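Local structure of phosphatidylinositol 4,5-bisphosphate-binding protein SLM1 (Saccharomyces cerevisiae, 4A6H) at residues 48-53 with 94-99; 60-65 with 108-113. The protein acts with SLM2 as a phosphatidylinositol 4,5-bisphosphate-binding effector of TORC2 and calcineurin signalling, mediating actin polarization by inhibiting calcineurin-dependent transcription. One frame throughout, in Å; residues are numbered along the deposited sequence.

Contact 1: residues 48-53 with 94-99. With PO4 (phosphate ion), chain E.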
ATOM      1  N   PRO A  48     -12.282   9.054 -10.232  1.00 14.77           N
ATOM      2  CA  PRO A  48     -11.756  10.207  -9.488  1.00 12.84           C
ATOM      3  C   PRO A  48     -11.890  11.525 -10.252  1.00 14.02           C
ATOM      4  O   PRO A  48     -11.699  11.547 -11.476  1.00 17.00           O
ATOM      5  CB  PRO A  48     -10.263   9.865  -9.331  1.00 12.79           C
ATOM      6  CG  PRO A  48     -10.212   8.381  -9.389  1.00 14.75           C
ATOM      7  CD  PRO A  48     -11.285   7.983 -10.387  1.00 18.21           C
ATOM      8  N   VAL A  49     -12.162  12.615  -9.543  1.00 15.04           N
ATOM      9  CA  VAL A  49     -12.067  13.936 -10.162  1.00 16.46           C
ATOM     10  C   VAL A  49     -10.599  14.249 -10.438  1.00 16.82           C
ATOM     11  O   VAL A  49     -10.258  14.879 -11.446  1.00 19.73           O
ATOM     12  CB  VAL A  49     -12.701  15.056  -9.300  1.00 25.91           C
ATOM     13  CG1 VAL A  49     -14.024  14.589  -8.692  1.00 23.56           C
ATOM     14  CG2 VAL A  49     -11.757  15.507  -8.233  1.00 39.11           C
ATOM     15  N   MET A  50      -9.721  13.786  -9.554  1.00 13.84           N
ATOM     16  CA  MET A  50      -8.289  13.900  -9.788  1.00 16.64           C
ATOM     17  C   MET A  50      -7.558  12.879  -8.937  1.00 15.77           C
ATOM     18  O   MET A  50      -8.046  12.444  -7.893  1.00 13.92           O
ATOM     19  CB  MET A  50      -7.774  15.312  -9.489  1.00 22.89           C
ATOM     20  CG  MET A  50      -7.854  15.692  -8.026  1.00 20.64           C
ATOM     21  SD  MET A  50      -6.961  17.208  -7.579  1.00 27.29           S
ATOM     22  CE  MET A  50      -7.135  17.181  -5.796  1.00 64.55           C
ATOM     23  N   SER A  51      -6.369  12.506  -9.390  1.00 13.81           N
ATOM     24  CA  SER A  51      -5.522  11.569  -8.676  1.00 13.63           C
ATOM     25  C   SER A  51      -4.125  12.165  -8.601  1.00 13.94           C
ATOM     26  O   SER A  51      -3.448  12.325  -9.628  1.00 16.79           O
ATOM     27  CB  SER A  51      -5.487  10.210  -9.386  1.00 16.41           C
ATOM     28  OG  SER A  51      -6.790   9.660  -9.492  1.00 14.49           O
ATOM     29  N   LEU A  52      -3.704  12.493  -7.387  1.00 11.14           N
ATOM     30  CA  LEU A  52      -2.419  13.138  -7.150  1.00 11.91           C
ATOM     31  C   LEU A  52      -1.363  12.102  -6.803  1.00 15.40           C
ATOM     32  O   LEU A  52      -1.430  11.469  -5.747  1.00 14.34           O
ATOM     33  CB  LEU A  52      -2.537  14.119  -5.982  1.00 14.94           C
ATOM     34  CG  LEU A  52      -3.384  15.363  -6.201  1.00 18.39           C
ATOM     35  CD1 LEU A  52      -3.789  15.979  -4.867  1.00 22.31           C
ATOM     36  CD2 LEU A  52      -2.646  16.373  -7.048  1.00 22.79           C
ATOM     37  N   ALA A  53      -0.373  11.941  -7.678  1.00 14.02           N
ATOM     38  CA  ALA A  53       0.664  10.932  -7.476  1.00 15.20           C
ATOM     39  C   ALA A  53       1.566  11.279  -6.294  1.00 15.23           C
ATOM     40  O   ALA A  53       2.219  12.311  -6.306  1.00 15.75           O
ATOM     41  CB  ALA A  53       1.491  10.800  -8.732  1.00 14.54           C
ATOM     42  N   HIS A  94       4.598  24.343  -7.036  1.00 21.20           N
ATOM     43  CA  HIS A  94       3.398  25.002  -6.531  1.00 22.82           C
ATOM     44  C   HIS A  94       2.793  24.246  -5.345  1.00 21.30           C
ATOM     45  O   HIS A  94       3.213  23.125  -5.017  1.00 19.74           O
ATOM     46  CB  HIS A  94       2.379  25.218  -7.648  1.00 23.27           C
ATOM     47  CG  HIS A  94       2.702  26.376  -8.544  1.00 30.50           C
ATOM     48  ND1 HIS A  94       3.807  26.397  -9.368  1.00 38.67           N
ATOM     49  CD2 HIS A  94       2.059  27.550  -8.749  1.00 37.55           C
ATOM     50  CE1 HIS A  94       3.836  27.535 -10.036  1.00 34.76           C
ATOM     51  NE2 HIS A  94       2.786  28.254  -9.679  1.00 40.68           N
ATOM     52  N   ASN A  95       1.807  24.868  -4.705  1.00 20.73           N
ATOM     53  CA  ASN A  95       1.351  24.416  -3.395  1.00 20.70           C
ATOM     54  C   ASN A  95      -0.154  24.503  -3.247  1.00 22.84           C
ATOM     55  O   ASN A  95      -0.760  25.525  -3.555  1.00 30.69           O
ATOM     56  CB  ASN A  95       2.004  25.260  -2.308  1.00 23.47           C
ATOM     57  CG  ASN A  95       3.508  25.186  -2.349  1.00 21.28           C
ATOM     58  OD1 ASN A  95       4.097  24.226  -1.869  1.00 21.88           O
ATOM     59  ND2 ASN A  95       4.140  26.194  -2.944  1.00 25.64           N
ATOM     60  N   TRP A  96      -0.750  23.420  -2.769  1.00 18.00           N
ATOM     61  CA  TRP A  96      -2.178  23.386  -2.511  1.00 18.89           C
ATOM     62  C   TRP A  96      -2.453  23.307  -1.022  1.00 14.88           C
ATOM     63  O   TRP A  96      -1.731  22.644  -0.275  1.00 16.80           O
ATOM     64  CB  TRP A  96      -2.816  22.204  -3.225  1.00 18.04           C
ATOM     65  CG  TRP A  96      -3.097  22.487  -4.676  1.00 23.89           C
ATOM     66  CD1 TRP A  96      -2.749  23.611  -5.376  1.00 26.80           C
ATOM     67  CD2 TRP A  96      -3.790  21.639  -5.597  1.00 24.91           C
ATOM     68  NE1 TRP A  96      -3.180  23.508  -6.678  1.00 28.76           N
ATOM     69  CE2 TRP A  96      -3.820  22.308  -6.841  1.00 26.16           C
ATOM     70  CE3 TRP A  96      -4.377  20.378  -5.496  1.00 22.64           C
ATOM     71  CZ2 TRP A  96      -4.425  21.755  -7.976  1.00 29.22           C
ATOM     72  CZ3 TRP A  96      -4.981  19.831  -6.631  1.00 25.68           C
ATOM     73  CH2 TRP A  96      -4.999  20.522  -7.846  1.00 29.63           C
ATOM     74  N   VAL A  97      -3.496  24.004  -0.586  1.00 15.82           N
ATOM     75  CA  VAL A  97      -3.807  24.083   0.828  1.00 15.14           C
ATOM     76  C   VAL A  97      -5.089  23.316   1.093  1.00 16.46           C
ATOM     77  O   VAL A  97      -6.097  23.532   0.408  1.00 14.55           O
ATOM     78  CB  VAL A  97      -3.954  25.542   1.283  1.00 18.12           C
ATOM     79  CG1 VAL A  97      -4.378  25.601   2.745  1.00 19.36           C
ATOM     80  CG2 VAL A  97      -2.636  26.295   1.081  1.00 21.54           C
ATOM     81  N   PHE A  98      -5.029  22.398   2.057  1.00 13.30           N
ATOM     82  CA  PHE A  98      -6.169  21.598   2.461  1.00 12.62           C
ATOM     83  C   PHE A  98      -6.605  21.937   3.867  1.00 13.99           C
ATOM     84  O   PHE A  98      -5.791  22.288   4.716  1.00 15.45           O
ATOM     85  CB  PHE A  98      -5.832  20.107   2.389  1.00 13.46           C
ATOM     86  CG  PHE A  98      -5.644  19.597   0.988  1.00 14.13           C
ATOM     87  CD1 PHE A  98      -4.401  19.640   0.391  1.00 15.53           C
ATOM     88  CD2 PHE A  98      -6.714  19.081   0.264  1.00 17.07           C
ATOM     89  CE1 PHE A  98      -4.222  19.173  -0.901  1.00 16.07           C
ATOM     90  CE2 PHE A  98      -6.536  18.613  -1.025  1.00 16.33           C
ATOM     91  CZ  PHE A  98      -5.292  18.656  -1.608  1.00 17.09           C
ATOM     92  N   LYS A  99      -7.902  21.826   4.109  1.00 14.59           N
ATOM     93  CA  LYS A  99      -8.453  22.109   5.418  1.00 14.46           C
ATOM     94  C   LYS A  99      -9.330  20.948   5.877  1.00 17.22           C
ATOM     95  O   LYS A  99     -10.261  20.548   5.181  1.00 15.47           O
ATOM     96  CB  LYS A  99      -9.247  23.418   5.392  1.00 15.21           C
ATOM     97  CG  LYS A  99      -9.886  23.784   6.730  1.00 16.87           C
ATOM     98  CD  LYS A  99     -10.470  25.196   6.728  1.00 21.60           C
ATOM     99  CE  LYS A  99     -11.676  25.311   5.828  1.00 27.58           C
ATOM    100  NZ  LYS A  99     -12.350  26.629   6.032  1.00 31.58           N
TER
HETATM  101  P   PO4 E1582       1.580  28.702  -5.305  1.00 53.25           P
HETATM  102  O1  PO4 E1582       0.773  29.409  -4.243  1.00 54.93           O
HETATM  103  O2  PO4 E1582       0.670  27.793  -6.097  1.00 61.49           O
HETATM  104  O3  PO4 E1582       2.203  29.729  -6.221  1.00 59.98           O
HETATM  105  O4  PO4 E1582       2.674  27.886  -4.665  1.00 47.66           O

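Contact 2: residues 60-65 with 108-113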
ATOM      1  N   THR A  60       4.432  19.878   3.536  1.00 15.31           N
ATOM      2  CA  THR A  60       5.463  20.766   4.030  1.00 18.39           C
ATOM      3  C   THR A  60       5.061  21.362   5.374  1.00 23.27           C
ATOM      4  O   THR A  60       5.612  20.997   6.413  1.00 38.22           O
ATOM      5  CB  THR A  60       5.797  21.845   2.991  1.00 19.67           C
ATOM      6  OG1 THR A  60       4.591  22.487   2.564  1.00 20.91           O
ATOM      7  CG2 THR A  60       6.467  21.212   1.774  1.00 22.68           C
ATOM      8  N   GLU A  61       4.097  22.266   5.367  1.00 19.27           N
ATOM      9  CA  GLU A  61       3.691  22.891   6.610  1.00 20.94           C
ATOM     10  C   GLU A  61       2.268  22.546   7.005  1.00 17.93           C
ATOM     11  O   GLU A  61       1.470  22.056   6.187  1.00 17.31           O
ATOM     12  CB  GLU A  61       3.883  24.408   6.560  1.00 28.22           C
ATOM     13  CG  GLU A  61       3.342  25.062   5.323  1.00 33.52           C
ATOM     14  CD  GLU A  61       3.530  26.566   5.323  1.00 31.80           C
ATOM     15  OE1 GLU A  61       3.496  27.187   6.408  1.00 35.49           O
ATOM     16  OE2 GLU A  61       3.706  27.130   4.227  1.00 32.54           O
ATOM     17  N   HIS A  62       1.968  22.785   8.271  1.00 16.68           N
ATOM     18  CA  HIS A  62       0.628  22.647   8.783  1.00 14.37           C
ATOM     19  C   HIS A  62       0.368  23.632   9.908  1.00 19.71           C
ATOM     20  O   HIS A  62       1.292  24.220  10.484  1.00 19.04           O
ATOM     21  CB  HIS A  62       0.351  21.211   9.241  1.00 16.32           C
ATOM     22  CG  HIS A  62       1.164  20.785  10.418  1.00 18.76           C
ATOM     23  ND1 HIS A  62       0.925  21.255  11.691  1.00 19.84           N
ATOM     24  CD2 HIS A  62       2.218  19.940  10.519  1.00 23.34           C
ATOM     25  CE1 HIS A  62       1.798  20.719  12.528  1.00 22.53           C
ATOM     26  NE2 HIS A  62       2.595  19.919  11.842  1.00 23.97           N
ATOM     27  N   SER A  63      -0.903  23.824  10.211  1.00 16.80           N
ATOM     28  CA  SER A  63      -1.292  24.727  11.278  1.00 16.90           C
ATOM     29  C   SER A  63      -0.710  24.288  12.609  1.00 16.83           C
ATOM     30  O   SER A  63      -0.563  23.097  12.867  1.00 20.92           O
ATOM     31  CB  SER A  63      -2.815  24.766  11.430  1.00 19.34           C
ATOM     32  OG  SER A  63      -3.473  25.075  10.213  1.00 17.76           O
ATOM     33  N   ARG A  64      -0.403  25.259  13.460  1.00 24.81           N
ATOM     34  CA  ARG A  64      -0.161  24.965  14.864  1.00 27.21           C
ATOM     35  C   ARG A  64      -1.505  24.967  15.592  1.00 24.88           C
ATOM     36  O   ARG A  64      -2.393  25.752  15.258  1.00 25.91           O
ATOM     37  CB  ARG A  64       0.780  26.000  15.479  1.00 38.38           C
ATOM     38  CG  ARG A  64       2.198  25.940  14.951  1.00 44.86           C
ATOM     39  CD  ARG A  64       3.083  26.921  15.696  1.00 55.35           C
ATOM     40  NE  ARG A  64       3.002  26.749  17.144  1.00 62.39           N
ATOM     41  CZ  ARG A  64       3.558  27.576  18.024  1.00 68.53           C
ATOM     42  NH1 ARG A  64       4.234  28.635  17.603  1.00 65.60           N
ATOM     43  NH2 ARG A  64       3.437  27.348  19.326  1.00 72.50           N
ATOM     44  N   LYS A  65      -1.662  24.089  16.579  1.00 27.70           N
ATOM     45  CA  LYS A  65      -2.940  23.987  17.276  1.00 25.45           C
ATOM     46  C   LYS A  65      -3.292  25.275  18.018  1.00 28.37           C
ATOM     47  O   LYS A  65      -2.410  26.010  18.472  1.00 28.91           O
ATOM     48  CB  LYS A  65      -2.972  22.785  18.228  1.00 30.42           C
ATOM     49  CG  LYS A  65      -4.331  22.564  18.890  1.00 36.79           C
ATOM     50  CD  LYS A  65      -4.375  21.262  19.672  1.00 42.73           C
ATOM     51  CE  LYS A  65      -5.684  21.117  20.442  1.00 43.85           C
ATOM     52  NZ  LYS A  65      -6.885  21.092  19.560  1.00 44.79           N
ATOM     53  N   SER A 108      -3.817  13.672  11.357  1.00 16.54           N
ATOM     54  CA  SER A 108      -3.930  12.317  10.818  1.00 17.19           C
ATOM     55  C   SER A 108      -3.642  12.294   9.308  1.00 15.93           C
ATOM     56  O   SER A 108      -2.884  11.454   8.825  1.00 16.66           O
ATOM     57  CB  SER A 108      -5.296  11.715  11.131  1.00 17.21           C
ATOM     58  OG  SER A 108      -5.425  10.424  10.558  1.00 22.32           O
ATOM     59  N   TRP A 109      -4.233  13.230   8.568  1.00 14.19           N
ATOM     60  CA  TRP A 109      -3.946  13.345   7.141  1.00 13.24           C
ATOM     61  C   TRP A 109      -2.469  13.663   6.903  1.00 13.72           C
ATOM     62  O   TRP A 109      -1.817  13.041   6.061  1.00 13.16           O
ATOM     63  CB  TRP A 109      -4.806  14.440   6.513  1.00 13.09           C
ATOM     64  CG  TRP A 109      -6.217  14.017   6.231  1.00 12.86           C
ATOM     65  CD1 TRP A 109      -7.331  14.327   6.956  1.00 15.29           C
ATOM     66  CD2 TRP A 109      -6.656  13.181   5.151  1.00 11.59           C
ATOM     67  NE1 TRP A 109      -8.443  13.752   6.381  1.00 15.17           N
ATOM     68  CE2 TRP A 109      -8.058  13.056   5.264  1.00 13.10           C
ATOM     69  CE3 TRP A 109      -6.009  12.566   4.072  1.00 13.15           C
ATOM     70  CZ2 TRP A 109      -8.816  12.306   4.359  1.00 14.21           C
ATOM     71  CZ3 TRP A 109      -6.767  11.821   3.175  1.00 15.50           C
ATOM     72  CH2 TRP A 109      -8.151  11.705   3.327  1.00 15.78           C
ATOM     73  N   PHE A 110      -1.953  14.647   7.639  1.00 12.97           N
ATOM     74  CA  PHE A 110      -0.591  15.116   7.449  1.00 13.46           C
ATOM     75  C   PHE A 110       0.394  13.988   7.692  1.00 15.22           C
ATOM     76  O   PHE A 110       1.266  13.746   6.869  1.00 15.31           O
ATOM     77  CB  PHE A 110      -0.291  16.289   8.398  1.00 13.97           C
ATOM     78  CG  PHE A 110       1.076  16.890   8.202  1.00 15.20           C
ATOM     79  CD1 PHE A 110       1.271  17.920   7.291  1.00 18.78           C
ATOM     80  CD2 PHE A 110       2.168  16.399   8.901  1.00 14.75           C
ATOM     81  CE1 PHE A 110       2.537  18.467   7.097  1.00 20.96           C
ATOM     82  CE2 PHE A 110       3.430  16.941   8.712  1.00 21.08           C
ATOM     83  CZ  PHE A 110       3.612  17.975   7.805  1.00 20.05           C
ATOM     84  N   ASP A 111       0.240  13.278   8.805  1.00 14.71           N
ATOM     85  CA  ASP A 111       1.210  12.225   9.132  1.00 16.50           C
ATOM     86  C   ASP A 111       1.104  11.006   8.211  1.00 13.51           C
ATOM     87  O   ASP A 111       2.123  10.417   7.834  1.00 17.94           O
ATOM     88  CB  ASP A 111       1.095  11.786  10.587  1.00 17.11           C
ATOM     89  CG  ASP A 111       1.532  12.852  11.559  1.00 24.68           C
ATOM     90  OD1 ASP A 111       2.365  13.704  11.189  1.00 25.37           O
ATOM     91  OD2 ASP A 111       1.030  12.830  12.700  1.00 30.49           O
ATOM     92  N   ASN A 112      -0.117  10.641   7.818  1.00 14.72           N
ATOM     93  CA  ASN A 112      -0.293   9.561   6.858  1.00 15.53           C
ATOM     94  C   ASN A 112       0.315   9.909   5.497  1.00 13.69           C
ATOM     95  O   ASN A 112       0.933   9.069   4.857  1.00 16.37           O
ATOM     96  CB  ASN A 112      -1.768   9.168   6.732  1.00 17.50           C
ATOM     97  CG  ASN A 112      -2.200   8.175   7.794  1.00 27.50           C
ATOM     98  OD1 ASN A 112      -2.119   6.964   7.588  1.00 32.98           O
ATOM     99  ND2 ASN A 112      -2.655   8.679   8.936  1.00 30.62           N
ATOM    100  N   LEU A 113       0.182  11.164   5.072  1.00 13.29           N
ATOM    101  CA  LEU A 113       0.788  11.585   3.811  1.00 13.38           C
ATOM    102  C   LEU A 113       2.303  11.621   3.924  1.00 13.40           C
ATOM    103  O   LEU A 113       3.011  11.188   3.010  1.00 15.33           O
ATOM    104  CB  LEU A 113       0.275  12.967   3.407  1.00 13.20           C
ATOM    105  CG  LEU A 113      -1.108  12.905   2.764  1.00 16.50           C
ATOM    106  CD1 LEU A 113      -1.819  14.259   2.828  1.00 17.40           C
ATOM    107  CD2 LEU A 113      -1.026  12.423   1.314  1.00 14.60           C
TER

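Contact 1: residues 48-53 with 94-99
Beside Trp96, which meets Met50 across the contact, Asn95 ND2 donates a 2.8 Å hydrogen bond to O4 of a phosphate ion, probably from the crystallisation liquor; the Asn95 backbone N adds a weak bond to phosphate O2. This outward anion site and the inward packing illustrate the alternation of a β-strand in the PH-domain barrel: Asn95 turns out, while Trp96 and Phe98 turn in to meet Met50 and Leu52. The axes of strands 50-53 and 95-99 come no closer than 12.6 Å, their directions 115° apart, so side chains alone span the interior and no hydrogen bond joins the two segments. A classic β bulge, in which Val49 and Met50 both face Glu36, lies at the start of strand 50-53. With chi1 at 67°, Met50 CG is flanked by both backbone neighbours of CA, and the chain runs on extended to carry the sulfur to the indole in a Met-aromatic contact. Met50 SD lies in the ring plane at the edge of the six-membered ring, 3.4 Å from Trp96 CZ3, while Arg14 makes a cation-pi contact with the same indole. Deeper in, Leu52 divides its branches: CD1 approaches Phe98 CZ at 4.5 Å, and CD2 comes within 4.2 Å of Trp96 CZ3.

Contact 2: residues 60-65 with 108-113
His62 drives the edge of its imidazole into the face of Phe110, a T-shaped stack that joins the edge strand 57-62 to the C-terminal helix closing the PH-domain barrel. The centroids are 4.6 Å apart and the planes meet at 74°. CD2 of His62 stands over the middle of the phenyl ring, 3.5 Å above its plane, while His62 CB lies 3.9 Å from Phe110 CD1. Phe110 reaches this place because its CG is anti to the backbone N (chi1 -176°), which sends the ring out from the helix; its far end then comes to 3.9 Å from Thr60 O, measured at CZ, with the oxygen at the ring edge. The imidazole's rotation is fixed by ND1, which donates to Ser63 O at 2.6 Å, nearly within the ring plane. Around this buried phenylalanine the packing thins quickly: Thr60 and Glu61 are exposed, their CB atoms directed away from the helix, and they meet Phe110 chiefly through backbone carbonyls. Met106 and Met107 of the helix also touch His62. Further along the same helix, Leu113 packs on Phe80 of strand 79-84 and Leu29 of strand 21-29, while Trp109 rests on Tyr27, seating helix 103-116 over the strands.

From the N terminus, strands 8-16, 21-29 and 33-37 are laid down before either contact begins. Contact 1 starts at 48-53, contact 2 at 60-65; the chain then passes through strand 79-84 to complete contact 1 at 94-99 and contact 2 at 108-113. The two loops, of 40 and 42 residues, therefore cross rather than nest, and both contain strand 79-84. Contact 1 closes its loop across the barrel interior, whereas contact 2 closes its own between an outermost strand and the helix. Their centres lie about 14 Å apart, and their nearest atoms stay about 5 Å from each other, without touching. Together they tie each outermost strand to another part of the fold: 50-53 to strand 95-99, and 57-62 to the C-terminal helix.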